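Local atomic coordinates of quinone reductase (Klebsiella pneumoniae subsp. pneumoniae, PDB entry 4GI5), a protein that binds FAD and probably reduces quinones with electrons from NAD(P)H, as a flavoprotein of the NAD(P)H dehydrogenase (quinone) family. Residues G176-A179 with E180-S183. Sequence-based numbering, arbitrary orientation.
Sequences GGWA and EHYS. With FAD (flavin-adenine dinucleotide), chain H.
Trp178 lies over the imidazole of His181 in a 3-10 turn of the flavin-binding loop that follows strand 168-174 of the flavodoxin-like fold. The five-membered ring of the indole and the imidazole form an offset stack, planes 9° apart and centroids 4.3 Å from one another. Trp178 CB sits above the middle of the imidazole in a CH-pi contact, which carries the indole off-centre, and CG comes within 3.3 Å of His181 CE1. The backbone turns tightly here: His181 N donates to Trp178 O and Tyr182 N to Ala179 O, both at 3.0 Å. Glu180, bent at chi2 (86°), curls back and brings OE1 to 3.7 Å from Trp178 CB. The stack faces the second subunit: His181 NE2 is hydrogen-bonded to Pro260 O of the second subunit, and Trp155 of that subunit meets both rings at a steep angle; Arg218 of the same chain makes a cation-pi contact with Trp178. The residues before the turn and Tyr182 at its close both reach the flavin. Gly176 N donates to FAD N1, while FAD O2 lies at the edge of the Tyr182 ring and is gripped by two donors, Gly177 N at 2.8 Å and Tyr182 OH at 2.5 Å.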
loop_
_atom_site.group_PDB
_atom_site.type_symbol
_atom_site.label_atom_id
_atom_site.label_comp_id
_atom_site.label_asym_id
_atom_site.label_seq_id
_atom_site.Cartn_x
_atom_site.Cartn_y
_atom_site.Cartn_z
ATOM N N GLY B 176 3.450 15.151 -2.338
ATOM C CA GLY B 176 4.144 16.310 -1.779
ATOM C C GLY B 176 5.601 16.418 -2.132
ATOM O O GLY B 176 6.130 17.537 -2.239
ATOM N N GLY B 177 6.281 15.287 -2.322
ATOM C CA GLY B 177 7.722 15.328 -2.612
ATOM C C GLY B 177 7.998 15.864 -4.033
ATOM O O GLY B 177 7.124 15.924 -4.947
ATOM N N TRP B 178 9.278 16.195 -4.268
ATOM C CA TRP B 178 9.690 16.668 -5.581
ATOM C C TRP B 178 9.839 15.540 -6.573
ATOM O O TRP B 178 10.149 14.368 -6.218
ATOM C CB TRP B 178 11.048 17.355 -5.413
ATOM C CG TRP B 178 11.117 18.457 -4.498
ATOM C CD1 TRP B 178 10.185 18.951 -3.647
ATOM C CD2 TRP B 178 12.238 19.367 -4.445
ATOM N NE1 TRP B 178 10.680 20.067 -3.022
ATOM C CE2 TRP B 178 11.942 20.323 -3.504
ATOM C CE3 TRP B 178 13.450 19.406 -5.112
ATOM C CZ2 TRP B 178 12.850 21.352 -3.167
ATOM C CZ3 TRP B 178 14.363 20.412 -4.775
ATOM C CH2 TRP B 178 14.027 21.377 -3.845
ATOM N N ALA B 179 9.760 15.830 -7.866
ATOM C CA ALA B 179 9.924 14.844 -8.868
ATOM C C ALA B 179 11.325 14.154 -8.707
ATOM O O ALA B 179 11.485 12.949 -8.917
ATOM C CB ALA B 179 9.805 15.467 -10.288
ATOM N N GLU B 180 12.327 14.972 -8.369
ATOM C CA GLU B 180 13.719 14.411 -8.291
ATOM C C GLU B 180 13.818 13.358 -7.158
ATOM O O GLU B 180 14.624 12.451 -7.239
ATOM C CB GLU B 180 14.758 15.521 -7.916
ATOM C CG GLU B 180 14.970 16.534 -9.023
ATOM C CD GLU B 180 13.936 17.761 -9.044
ATOM O OE1 GLU B 180 12.694 17.720 -8.651
ATOM O OE2 GLU B 180 14.376 18.846 -9.547
ATOM N N HIS B 181 12.990 13.525 -6.143
ATOM C CA HIS B 181 12.968 12.616 -5.012
ATOM C C HIS B 181 12.433 11.249 -5.360
ATOM O O HIS B 181 12.693 10.303 -4.628
ATOM C CB HIS B 181 12.138 13.207 -3.864
ATOM C CG HIS B 181 12.626 14.508 -3.376
ATOM N ND1 HIS B 181 11.868 15.320 -2.564
ATOM C CD2 HIS B 181 13.745 15.219 -3.684
ATOM C CE1 HIS B 181 12.544 16.416 -2.285
ATOM N NE2 HIS B 181 13.663 16.403 -2.999
ATOM N N TYR B 182 11.789 11.120 -6.500
ATOM C CA TYR B 182 11.233 9.921 -7.057
ATOM C C TYR B 182 11.881 9.493 -8.366
ATOM O O TYR B 182 11.344 8.694 -9.094
ATOM C CB TYR B 182 9.699 10.056 -7.238
ATOM C CG TYR B 182 8.868 10.212 -6.010
ATOM C CD1 TYR B 182 8.500 9.122 -5.321
ATOM C CD2 TYR B 182 8.538 11.441 -5.489
ATOM C CE1 TYR B 182 7.716 9.161 -4.166
ATOM C CE2 TYR B 182 7.706 11.519 -4.400
ATOM C CZ TYR B 182 7.308 10.363 -3.738
ATOM O OH TYR B 182 6.556 10.555 -2.618
ATOM N N SER B 183 13.062 10.063 -8.676
ATOM C CA SER B 183 13.868 9.791 -9.859
ATOM C C SER B 183 14.572 8.470 -9.674
ATOM O O SER B 183 14.505 7.830 -8.605
ATOM C CB SER B 183 14.858 10.946 -10.180
ATOM O OG SER B 183 15.804 11.062 -9.133
HETATM P PA FAD H . -4.557 20.264 -0.376
HETATM O O1A FAD H . -6.030 20.279 -0.395
HETATM O O2A FAD H . -3.733 20.309 0.823
HETATM O O5B FAD H . -3.995 21.499 -1.293
HETATM C C5B FAD H . -2.633 21.667 -1.734
HETATM C C4B FAD H . -2.475 23.049 -2.277
HETATM O O4B FAD H . -3.151 23.113 -3.513
HETATM C C3B FAD H . -2.964 24.124 -1.338
HETATM O O3B FAD H . -1.926 25.092 -1.306
HETATM C C2B FAD H . -4.153 24.613 -2.113
HETATM O O2B FAD H . -4.529 25.979 -1.799
HETATM C C1B FAD H . -3.848 24.429 -3.562
HETATM N N9A FAD H . -5.101 24.371 -4.363
HETATM C C8A FAD H . -6.371 23.747 -4.097
HETATM N N7A FAD H . -7.243 23.961 -5.056
HETATM C C5A FAD H . -6.546 24.826 -5.847
HETATM C C6A FAD H . -6.864 25.617 -7.035
HETATM N N6A FAD H . -8.047 25.371 -7.494
HETATM N N1A FAD H . -5.931 26.427 -7.646
HETATM C C2A FAD H . -4.710 26.527 -7.131
HETATM N N3A FAD H . -4.364 25.837 -5.977
HETATM C C4A FAD H . -5.235 25.052 -5.449
HETATM N N1 FAD H . 3.785 13.036 -0.135
HETATM C C2 FAD H . 4.675 12.232 -0.753
HETATM O O2 FAD H . 5.389 12.651 -1.761
HETATM N N3 FAD H . 4.872 10.928 -0.342
HETATM C C4 FAD H . 4.284 10.435 0.764
HETATM O O4 FAD H . 4.398 9.243 1.079
HETATM C C4X FAD H . 3.357 11.293 1.453
HETATM N N5 FAD H . 2.676 10.820 2.539
HETATM C C5X FAD H . 1.675 11.626 3.144
HETATM C C6 FAD H . 0.950 11.150 4.129
HETATM C C7 FAD H . -0.114 11.871 4.667
HETATM C C7M FAD H . -0.934 11.309 5.769
HETATM C C8 FAD H . -0.354 13.188 4.207
HETATM C C8M FAD H . -1.452 14.004 4.833
HETATM C C9 FAD H . 0.399 13.715 3.205
HETATM C C9A FAD H . 1.431 12.927 2.617
HETATM N N10 FAD H . 2.127 13.360 1.510
HETATM C C10 FAD H . 3.086 12.569 0.892
HETATM C "C1'" FAD H . 1.858 14.662 0.884
HETATM C "C2'" FAD H . 0.594 14.457 0.047
HETATM O "O2'" FAD H . 0.724 13.612 -1.099
HETATM C "C3'" FAD H . 0.030 15.831 -0.442
HETATM O "O3'" FAD H . -0.328 16.504 0.791
HETATM C "C4'" FAD H . -1.235 15.721 -1.303
HETATM O "O4'" FAD H . -0.887 15.214 -2.551
HETATM C "C5'" FAD H . -1.820 17.134 -1.565
HETATM O "O5'" FAD H . -3.049 16.983 -2.199
HETATM P P FAD H . -4.376 17.515 -1.387
HETATM O O1P FAD H . -5.531 17.316 -2.290
HETATM O O2P FAD H . -4.499 16.965 -0.038
HETATM O O3P FAD H . -3.958 19.074 -1.333
#